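Local coordinates for 43.8 kDa insecticidal crystal protein (Bacillus thuringiensis, PDB 4JP0), which acts as one component of a binary insecticidal toxin against western corn rootworm, reaching maximal toxicity only together with its partner protein, at residues L45-D53 with Q196-I204; G177-M185 with T268-L279. One frame throughout, in Å; residues are numbered along the deposited sequence.

How the interactions relate
Both contacts are buried, and both reach the same antiparallel sheet, in which strands 174-182 and 202-221 are neighbours; Tyr203 O lies 2.8 Å from Val181 N, a probable backbone hydrogen bond between them. The centre of interaction 1 lies about 16 Å from the centre of the chain, that of interaction 2 about 4 Å. Interaction 1 joins that sheet to strand 43-52 of the lectin-like region through aromatic and aliphatic packing, without a hydrogen bond across. Interaction 2 stays within the toxin region and adds a glutamine amide and two bridging waters to its apolar packing. Asp53 also ties them, its OD2 lying 2.8 Å from Thr273 N, a probable hydrogen bond.

Interaction 1 of 2, residues L45-D53 with Q196-I204; sequences LKWFLFPID and QIKTTPYYI
Phe50 and Tyr202 form the aromatic centre of this contact, a T-shaped (edge-to-face) pair with ring centroids 5.3 Å apart and planes inclined at 75°. The phenylalanine supplies the edge: its CE2 stands 3.8 Å above one face of the tyrosine ring, displaced toward the rim. That placement follows from chi1 of -72°, which sets Phe50 CG anti to its carbonyl carbon and carries the ring across to the tyrosine, although the CB itself does not point across. The same CE2 lies 3.4 Å from Pro201 O, obliquely to the Phe50 ring.

Phe48, two residues earlier on strand 47-52, meets Tyr202 differently. Its CE2 comes within 3.9 Å of Tyr202 CE1, which lies at the edge of the Phe48 ring and close to its plane. Pro201 crosses the end of this ring at roughly a right angle, CB being 4.0 Å from Phe48 CZ. From helix 196-199, Ile197 reaches the edge of the Phe50 ring with its terminal methyl, CD1 to CE1 at 4.0 Å.

The phenol of Tyr202 has Pro51 CD 3.3 Å from its OH, but its polar need is met elsewhere, by a hydrogen bond with Thr4 O. No hydrogen bond links the two segments, and the axes of strands 47-52 and 202-204, inclined at 44°, come no closer than 11.2 Å, too far for neighbouring strands, so side chains make the interface. Such a buried apolar seam joins a strand of the ricin B-type beta-trefoil to helix 193-199 and the start of strand 202-221 in the toxin part of this toxin_10 protein.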
loop_
_atom_site.group_PDB
_atom_site.type_symbol
_atom_site.label_atom_id
_atom_site.label_comp_id
_atom_site.label_asym_id
_atom_site.label_seq_id
_atom_site.Cartn_x
_atom_site.Cartn_y
_atom_site.Cartn_z
ATOM N N LEU A 45 28.452 -7.954 -8.127
ATOM C CA LEU A 45 28.853 -7.030 -7.057
ATOM C C LEU A 45 27.839 -5.911 -6.830
ATOM O O LEU A 45 28.123 -4.981 -6.068
ATOM C CB LEU A 45 30.186 -6.339 -7.411
ATOM C CG LEU A 45 31.349 -7.197 -7.900
ATOM C CD1 LEU A 45 32.631 -6.381 -8.117
ATOM C CD2 LEU A 45 31.583 -8.295 -6.920
ATOM N N LYS A 46 26.660 -6.008 -7.455
ATOM C CA LYS A 46 25.710 -4.890 -7.480
ATOM C C LYS A 46 24.569 -5.159 -6.543
ATOM O O LYS A 46 23.937 -6.198 -6.658
ATOM C CB LYS A 46 25.149 -4.673 -8.888
ATOM C CG LYS A 46 26.187 -4.126 -9.886
ATOM C CD LYS A 46 25.569 -3.876 -11.256
ATOM C CE LYS A 46 26.643 -3.500 -12.281
ATOM N NZ LYS A 46 26.045 -3.031 -13.573
ATOM N N TRP A 47 24.299 -4.184 -5.674
ATOM C CA TRP A 47 23.297 -4.325 -4.630
ATOM C C TRP A 47 22.313 -3.147 -4.669
ATOM O O TRP A 47 22.711 -2.004 -4.953
ATOM C CB TRP A 47 23.975 -4.416 -3.239
ATOM C CG TRP A 47 24.989 -5.446 -3.240
ATOM C CD1 TRP A 47 26.350 -5.270 -3.232
ATOM C CD2 TRP A 47 24.759 -6.846 -3.315
ATOM N NE1 TRP A 47 26.970 -6.494 -3.288
ATOM C CE2 TRP A 47 26.016 -7.475 -3.375
ATOM C CE3 TRP A 47 23.597 -7.648 -3.381
ATOM C CZ2 TRP A 47 26.157 -8.880 -3.485
ATOM C CZ3 TRP A 47 23.736 -9.048 -3.475
ATOM C CH2 TRP A 47 25.012 -9.635 -3.509
ATOM N N PHE A 48 21.034 -3.439 -4.429
ATOM C CA PHE A 48 20.005 -2.385 -4.400
ATOM C C PHE A 48 19.389 -2.347 -3.026
ATOM O O PHE A 48 18.972 -3.397 -2.486
ATOM C CB PHE A 48 18.921 -2.660 -5.458
ATOM C CG PHE A 48 18.128 -1.454 -5.834
ATOM C CD1 PHE A 48 18.448 -0.743 -6.985
ATOM C CD2 PHE A 48 17.048 -1.032 -5.056
ATOM C CE1 PHE A 48 17.723 0.378 -7.349
ATOM C CE2 PHE A 48 16.318 0.107 -5.416
ATOM C CZ PHE A 48 16.658 0.805 -6.567
ATOM N N LEU A 49 19.377 -1.165 -2.422
ATOM C CA LEU A 49 18.821 -1.021 -1.094
ATOM C C LEU A 49 17.363 -0.622 -1.190
ATOM O O LEU A 49 17.035 0.305 -1.911
ATOM C CB LEU A 49 19.534 0.102 -0.352
ATOM C CG LEU A 49 21.025 -0.034 -0.117
ATOM C CD1 LEU A 49 21.486 1.114 0.799
ATOM C CD2 LEU A 49 21.309 -1.388 0.509
ATOM N N PHE A 50 16.488 -1.352 -0.513
ATOM C CA PHE A 50 15.080 -0.895 -0.373
ATOM C C PHE A 50 14.814 -0.516 1.081
ATOM O O PHE A 50 15.243 -1.224 2.003
ATOM C CB PHE A 50 14.117 -1.984 -0.783
ATOM C CG PHE A 50 14.088 -2.237 -2.286
ATOM C CD1 PHE A 50 14.584 -3.403 -2.814
ATOM C CD2 PHE A 50 13.559 -1.300 -3.148
ATOM C CE1 PHE A 50 14.514 -3.664 -4.170
ATOM C CE2 PHE A 50 13.518 -1.544 -4.523
ATOM C CZ PHE A 50 13.986 -2.736 -5.023
ATOM N N PRO A 51 14.118 0.592 1.304
ATOM C CA PRO A 51 13.839 1.037 2.661
ATOM C C PRO A 51 12.571 0.354 3.191
ATOM O O PRO A 51 11.621 0.124 2.433
ATOM C CB PRO A 51 13.609 2.547 2.482
ATOM C CG PRO A 51 12.886 2.628 1.109
ATOM C CD PRO A 51 13.488 1.472 0.289
ATOM N N ILE A 52 12.587 0.040 4.488
ATOM C CA ILE A 52 11.422 -0.498 5.171
ATOM C C ILE A 52 11.201 0.282 6.449
ATOM O O ILE A 52 11.931 1.250 6.756
ATOM C CB ILE A 52 11.576 -2.018 5.431
ATOM C CG1 ILE A 52 12.826 -2.329 6.270
ATOM C CG2 ILE A 52 11.596 -2.793 4.093
ATOM C CD1 ILE A 52 12.910 -3.832 6.674
ATOM N N ASP A 53 10.178 -0.091 7.196
ATOM C CA ASP A 53 9.852 0.674 8.379
ATOM C C ASP A 53 11.008 0.723 9.394
ATOM O O ASP A 53 11.905 -0.109 9.402
ATOM C CB ASP A 53 8.595 0.116 9.082
ATOM C CG ASP A 53 7.298 0.298 8.275
ATOM O OD1 ASP A 53 7.214 1.157 7.347
ATOM O OD2 ASP A 53 6.278 -0.406 8.539
ATOM N N GLN A 196 12.324 -6.864 -13.897
ATOM C CA GLN A 196 11.561 -6.065 -12.961
ATOM C C GLN A 196 12.405 -5.015 -12.205
ATOM O O GLN A 196 12.096 -3.813 -12.188
ATOM C CB GLN A 196 10.875 -7.003 -11.951
ATOM C CG GLN A 196 9.909 -6.280 -11.035
ATOM C CD GLN A 196 9.387 -7.150 -9.924
ATOM O OE1 GLN A 196 10.174 -7.783 -9.223
ATOM N NE2 GLN A 196 8.053 -7.185 -9.748
ATOM N N ILE A 197 13.461 -5.467 -11.555
ATOM C CA ILE A 197 14.262 -4.532 -10.796
ATOM C C ILE A 197 15.006 -3.508 -11.694
ATOM O O ILE A 197 15.327 -2.424 -11.243
ATOM C CB ILE A 197 15.232 -5.271 -9.841
ATOM C CG1 ILE A 197 15.629 -4.329 -8.692
ATOM C CG2 ILE A 197 16.469 -5.768 -10.611
ATOM C CD1 ILE A 197 16.192 -5.056 -7.482
ATOM N N LYS A 198 15.310 -3.879 -12.938
ATOM C CA LYS A 198 16.018 -2.985 -13.838
ATOM C C LYS A 198 15.133 -1.916 -14.444
ATOM O O LYS A 198 15.621 -0.822 -14.767
ATOM C CB LYS A 198 16.694 -3.793 -14.967
ATOM C CG LYS A 198 17.950 -4.425 -14.480
ATOM C CD LYS A 198 18.512 -5.464 -15.445
ATOM C CE LYS A 198 19.122 -4.861 -16.657
ATOM N NZ LYS A 198 19.094 -5.862 -17.781
ATOM N N THR A 199 13.845 -2.208 -14.557
ATOM C CA THR A 199 12.939 -1.306 -15.229
ATOM C C THR A 199 11.898 -0.691 -14.321
ATOM O O THR A 199 11.448 0.406 -14.599
ATOM C CB THR A 199 12.217 -1.979 -16.423
ATOM O OG1 THR A 199 11.435 -3.089 -15.963
ATOM C CG2 THR A 199 13.238 -2.572 -17.398
ATOM N N THR A 200 11.509 -1.359 -13.250
ATOM C CA THR A 200 10.485 -0.829 -12.393
ATOM C C THR A 200 10.770 -1.169 -10.924
ATOM O O THR A 200 10.015 -1.810 -10.318
ATOM C CB THR A 200 9.043 -1.269 -12.843
ATOM O OG1 THR A 200 8.100 -0.829 -11.903
ATOM C CG2 THR A 200 8.940 -2.754 -12.967
ATOM N N PRO A 201 11.918 -0.743 -10.413
ATOM C CA PRO A 201 12.305 -1.167 -9.054
ATOM C C PRO A 201 11.314 -0.690 -8.007
ATOM O O PRO A 201 11.210 -1.303 -6.963
ATOM C CB PRO A 201 13.680 -0.510 -8.841
ATOM C CG PRO A 201 13.703 0.638 -9.878
ATOM C CD PRO A 201 12.971 0.076 -11.061
ATOM N N TYR A 202 10.638 0.423 -8.277
ATOM C CA TYR A 202 9.530 0.841 -7.418
ATOM C C TYR A 202 8.230 0.837 -8.165
ATOM O O TYR A 202 8.128 1.419 -9.251
ATOM C CB TYR A 202 9.754 2.228 -6.823
ATOM C CG TYR A 202 10.860 2.226 -5.800
ATOM C CD1 TYR A 202 12.199 2.448 -6.183
ATOM C CD2 TYR A 202 10.589 1.937 -4.465
ATOM C CE1 TYR A 202 13.253 2.445 -5.225
ATOM C CE2 TYR A 202 11.616 1.932 -3.514
ATOM C CZ TYR A 202 12.931 2.178 -3.897
ATOM O OH TYR A 202 13.903 2.116 -2.934
ATOM N N TYR A 203 7.226 0.177 -7.588
ATOM C CA TYR A 203 5.866 0.225 -8.166
ATOM C C TYR A 203 5.117 1.367 -7.514
ATOM O O TYR A 203 5.441 1.763 -6.386
ATOM C CB TYR A 203 5.109 -1.085 -7.858
ATOM C CG TYR A 203 5.490 -2.242 -8.788
ATOM C CD1 TYR A 203 6.796 -2.705 -8.857
ATOM C CD2 TYR A 203 4.507 -2.871 -9.593
ATOM C CE1 TYR A 203 7.154 -3.747 -9.733
ATOM C CE2 TYR A 203 4.822 -3.886 -10.423
ATOM C CZ TYR A 203 6.155 -4.340 -10.494
ATOM O OH TYR A 203 6.459 -5.374 -11.337
ATOM N N ILE A 204 4.078 1.874 -8.183
ATOM C CA ILE A 204 3.230 2.917 -7.636
ATOM C C ILE A 204 1.923 2.306 -7.142
ATOM O O ILE A 204 1.205 1.619 -7.881
ATOM C CB ILE A 204 2.917 3.962 -8.724
ATOM C CG1 ILE A 204 4.199 4.629 -9.182
ATOM C CG2 ILE A 204 1.980 5.084 -8.193
ATOM C CD1 ILE A 204 4.014 5.436 -10.510
#

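Interaction 2 of 2, residues G177-M185 with T268-L279; sequences GWTLVPCIM and TDEIKTQLNEEL
Gln274 makes the direct polar link to strand 177-182: its extended chain carries the amide there, and NE2 donates to Leu180 O at 2.9 Å (N-H...O 140°, donor tilted 31° from the carbonyl plane). NE2 also donates to Thr179 OG1, a hydroxyl too close to Glu278 in the model and so less surely placed.

Two waters bridge the strand backbone to Glu278. Water 1 accepts from Trp178 N at 3.2 Å and donates to Glu278 O at 2.7 Å; water 2 accepts from Leu180 N at 2.8 Å, but its bond to Glu278 OE1, the atom crowding Thr179, is less sure. Gly177, Thr179 and Val181 pair by backbone with strand 202-221, so waters and Gln274 serve the other edge of this strand, at Trp178 and Leu180.

In the apolar part, Met185 CE lies 3.6 Å from Ile271 CG2 and Val181 CG1 4.2 Å from Ile271 CD1. The CG2 methyl of Thr179 meets Leu275 and Leu279, and Leu279 CD2 lies 3.5 Å from Gly177 C.

The backbones come nearest at Gly177 and Leu279, whose CA atoms are 4.2 Å apart; a CB on Gly177 would run into Leu279 CA and Glu278 O. Helix 272-279 runs roughly antiparallel to strand 177-182 (150° between N-to-C directions), packing on an outermost strand of the four-stranded sheet within the chain. That long antiparallel sheet and toxin_10 membership are consistent with an aerolysin-like fold.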
loop_
_atom_site.group_PDB
_atom_site.type_symbol
_atom_site.label_atom_id
_atom_site.label_comp_id
_atom_site.label_asym_id
_atom_site.label_seq_id
_atom_site.Cartn_x
_atom_site.Cartn_y
_atom_site.Cartn_z
ATOM N N GLY A 177 -4.162 9.022 -1.800
ATOM C CA GLY A 177 -2.883 8.508 -1.285
ATOM C C GLY A 177 -2.070 7.888 -2.414
ATOM O O GLY A 177 -2.651 7.366 -3.366
ATOM N N TRP A 178 -0.740 7.932 -2.302
ATOM C CA TRP A 178 0.145 7.461 -3.356
ATOM C C TRP A 178 1.453 7.112 -2.667
ATOM O O TRP A 178 1.933 7.863 -1.808
ATOM C CB TRP A 178 0.340 8.615 -4.347
ATOM C CG TRP A 178 1.141 8.456 -5.591
ATOM C CD1 TRP A 178 0.656 8.384 -6.862
ATOM C CD2 TRP A 178 2.580 8.513 -5.717
ATOM N NE1 TRP A 178 1.691 8.338 -7.771
ATOM C CE2 TRP A 178 2.882 8.407 -7.099
ATOM C CE3 TRP A 178 3.636 8.596 -4.801
ATOM C CZ2 TRP A 178 4.186 8.425 -7.589
ATOM C CZ3 TRP A 178 4.944 8.614 -5.280
ATOM C CH2 TRP A 178 5.211 8.517 -6.655
ATOM N N THR A 179 2.028 5.974 -3.003
ATOM C CA THR A 179 3.266 5.590 -2.320
ATOM C C THR A 179 4.035 4.610 -3.192
ATOM O O THR A 179 3.461 3.981 -4.052
ATOM C CB THR A 179 2.946 5.032 -0.924
ATOM O OG1 THR A 179 4.145 4.880 -0.141
ATOM C CG2 THR A 179 2.331 3.631 -1.011
ATOM N N LEU A 180 5.346 4.543 -2.996
ATOM C CA LEU A 180 6.200 3.699 -3.834
ATOM C C LEU A 180 6.503 2.388 -3.116
ATOM O O LEU A 180 6.908 2.386 -1.931
ATOM C CB LEU A 180 7.509 4.412 -4.104
ATOM C CG LEU A 180 7.356 5.640 -4.999
ATOM C CD1 LEU A 180 8.712 6.284 -5.268
ATOM C CD2 LEU A 180 6.716 5.231 -6.291
ATOM N N VAL A 181 6.313 1.279 -3.819
ATOM C CA VAL A 181 6.517 -0.024 -3.195
ATOM C C VAL A 181 7.662 -0.768 -3.844
ATOM O O VAL A 181 7.664 -0.982 -5.038
ATOM C CB VAL A 181 5.220 -0.885 -3.277
ATOM C CG1 VAL A 181 5.426 -2.318 -2.688
ATOM C CG2 VAL A 181 4.088 -0.144 -2.574
ATOM N N PRO A 182 8.639 -1.162 -3.048
ATOM C CA PRO A 182 9.757 -1.960 -3.553
ATOM C C PRO A 182 9.272 -3.174 -4.378
ATOM O O PRO A 182 8.391 -3.927 -3.937
ATOM C CB PRO A 182 10.403 -2.452 -2.272
ATOM C CG PRO A 182 10.220 -1.273 -1.301
ATOM C CD PRO A 182 8.757 -0.855 -1.621
ATOM N N CYS A 183 9.881 -3.395 -5.535
ATOM C CA CYS A 183 9.447 -4.472 -6.410
ATOM C C CYS A 183 9.576 -5.838 -5.743
ATOM O O CYS A 183 8.801 -6.716 -6.052
ATOM C CB CYS A 183 10.178 -4.437 -7.778
ATOM S SG CYS A 183 11.970 -4.637 -7.641
ATOM N N ILE A 184 10.527 -5.990 -4.818
ATOM C CA ILE A 184 10.684 -7.249 -4.117
ATOM C C ILE A 184 9.447 -7.631 -3.322
ATOM O O ILE A 184 9.253 -8.809 -3.028
ATOM C CB ILE A 184 11.955 -7.257 -3.208
ATOM C CG1 ILE A 184 11.928 -6.064 -2.246
ATOM C CG2 ILE A 184 13.231 -7.212 -4.087
ATOM C CD1 ILE A 184 12.969 -6.175 -1.093
ATOM N N MET A 185 8.629 -6.643 -2.970
ATOM C CA MET A 185 7.414 -6.882 -2.189
ATOM C C MET A 185 6.198 -7.066 -3.098
ATOM O O MET A 185 5.060 -7.184 -2.612
ATOM C CB MET A 185 7.154 -5.693 -1.263
ATOM C CG MET A 185 8.249 -5.486 -0.249
ATOM S SD MET A 185 8.060 -3.939 0.618
ATOM C CE MET A 185 9.685 -3.811 1.377
ATOM N N THR A 268 4.163 -7.152 2.091
ATOM C CA THR A 268 4.499 -5.784 2.465
ATOM C C THR A 268 4.454 -5.546 3.968
ATOM O O THR A 268 4.346 -4.392 4.418
ATOM C CB THR A 268 3.508 -4.822 1.776
ATOM O OG1 THR A 268 2.186 -5.380 1.875
ATOM C CG2 THR A 268 3.769 -4.750 0.271
ATOM N N ASP A 269 4.546 -6.608 4.767
ATOM C CA ASP A 269 4.452 -6.452 6.202
ATOM C C ASP A 269 5.440 -5.447 6.747
ATOM O O ASP A 269 5.168 -4.788 7.684
ATOM C CB ASP A 269 4.601 -7.754 6.976
ATOM C CG ASP A 269 4.119 -7.613 8.390
ATOM O OD1 ASP A 269 2.929 -7.383 8.548
ATOM O OD2 ASP A 269 4.907 -7.650 9.322
ATOM N N GLU A 270 6.597 -5.369 6.129
ATOM C CA GLU A 270 7.635 -4.508 6.641
ATOM C C GLU A 270 7.495 -3.051 6.241
ATOM O O GLU A 270 8.349 -2.240 6.614
ATOM C CB GLU A 270 9.039 -5.043 6.301
ATOM C CG GLU A 270 9.430 -6.255 7.128
ATOM C CD GLU A 270 10.559 -7.066 6.510
ATOM O OE1 GLU A 270 10.890 -6.866 5.326
ATOM O OE2 GLU A 270 11.099 -7.940 7.186
ATOM N N ILE A 271 6.456 -2.720 5.469
ATOM C CA ILE A 271 6.213 -1.323 5.153
ATOM C C ILE A 271 4.814 -0.909 5.607
ATOM O O ILE A 271 4.256 0.098 5.143
ATOM C CB ILE A 271 6.444 -0.991 3.634
ATOM C CG1 ILE A 271 5.515 -1.823 2.742
ATOM C CG2 ILE A 271 7.943 -1.232 3.250
ATOM C CD1 ILE A 271 5.315 -1.231 1.342
ATOM N N LYS A 272 4.229 -1.688 6.489
ATOM C CA LYS A 272 2.874 -1.358 6.951
ATOM C C LYS A 272 2.683 0.045 7.526
ATOM O O LYS A 272 1.603 0.640 7.370
ATOM C CB LYS A 272 2.330 -2.399 7.956
ATOM C CG LYS A 272 3.064 -2.427 9.262
ATOM C CD LYS A 272 2.610 -3.624 10.119
ATOM C CE LYS A 272 3.797 -4.264 10.849
ATOM N NZ LYS A 272 3.283 -4.893 12.106
ATOM N N THR A 273 3.698 0.584 8.178
ATOM C CA THR A 273 3.598 1.944 8.715
ATOM C C THR A 273 3.543 2.938 7.564
ATOM O O THR A 273 2.784 3.908 7.595
ATOM C CB THR A 273 4.809 2.251 9.604
ATOM O OG1 THR A 273 4.710 1.480 10.806
ATOM C CG2 THR A 273 4.797 3.691 10.090
ATOM N N GLN A 274 4.353 2.690 6.550
ATOM C CA GLN A 274 4.388 3.532 5.356
ATOM C C GLN A 274 3.038 3.498 4.655
ATOM O O GLN A 274 2.513 4.520 4.214
ATOM C CB GLN A 274 5.447 3.002 4.402
ATOM C CG GLN A 274 5.431 3.694 3.013
ATOM C CD GLN A 274 6.400 3.046 2.057
ATOM O OE1 GLN A 274 7.363 2.404 2.489
ATOM N NE2 GLN A 274 6.184 3.244 0.756
ATOM N N LEU A 275 2.488 2.298 4.526
ATOM C CA LEU A 275 1.178 2.180 3.912
ATOM C C LEU A 275 0.113 2.921 4.713
ATOM O O LEU A 275 -0.734 3.596 4.159
ATOM C CB LEU A 275 0.799 0.714 3.728
ATOM C CG LEU A 275 1.690 -0.098 2.790
ATOM C CD1 LEU A 275 1.117 -1.517 2.662
ATOM C CD2 LEU A 275 1.805 0.567 1.414
ATOM N N ASN A 276 0.125 2.750 6.022
ATOM C CA ASN A 276 -0.888 3.376 6.856
ATOM C C ASN A 276 -0.807 4.894 6.673
ATOM O O ASN A 276 -1.808 5.579 6.435
ATOM C CB ASN A 276 -0.615 2.986 8.321
ATOM C CG ASN A 276 -1.385 3.821 9.323
ATOM O OD1 ASN A 276 -0.795 4.524 10.146
ATOM N ND2 ASN A 276 -2.693 3.691 9.319
ATOM N N GLU A 277 0.403 5.416 6.757
ATOM C CA GLU A 277 0.585 6.842 6.695
ATOM C C GLU A 277 0.384 7.466 5.300
ATOM O O GLU A 277 -0.293 8.482 5.180
ATOM C CB GLU A 277 1.960 7.205 7.286
ATOM C CG GLU A 277 2.071 6.846 8.759
ATOM C CD GLU A 277 3.286 7.471 9.422
ATOM O OE1 GLU A 277 3.984 8.294 8.751
ATOM O OE2 GLU A 277 3.510 7.149 10.615
ATOM N N GLU A 278 0.961 6.862 4.264
ATOM C CA GLU A 278 0.949 7.437 2.924
ATOM C C GLU A 278 -0.324 7.116 2.146
ATOM O O GLU A 278 -0.741 7.875 1.261
ATOM C CB GLU A 278 2.239 7.057 2.152
ATOM C CG GLU A 278 3.498 7.626 2.829
ATOM C CD GLU A 278 4.804 7.264 2.121
ATOM O OE1 GLU A 278 4.757 6.783 0.975
ATOM O OE2 GLU A 278 5.909 7.462 2.719
ATOM N N LEU A 279 -0.982 6.017 2.477
ATOM C CA LEU A 279 -2.260 5.740 1.831
ATOM C C LEU A 279 -3.452 6.090 2.699
ATOM O O LEU A 279 -4.586 6.096 2.214
ATOM C CB LEU A 279 -2.328 4.294 1.394
ATOM C CG LEU A 279 -1.255 3.898 0.380
ATOM C CD1 LEU A 279 -1.444 2.461 -0.028
ATOM C CD2 LEU A 279 -1.318 4.826 -0.851
HETATM O O HOH W 1 0.052 10.058 -0.078
HETATM O O HOH W 2 6.590 6.412 -1.311
#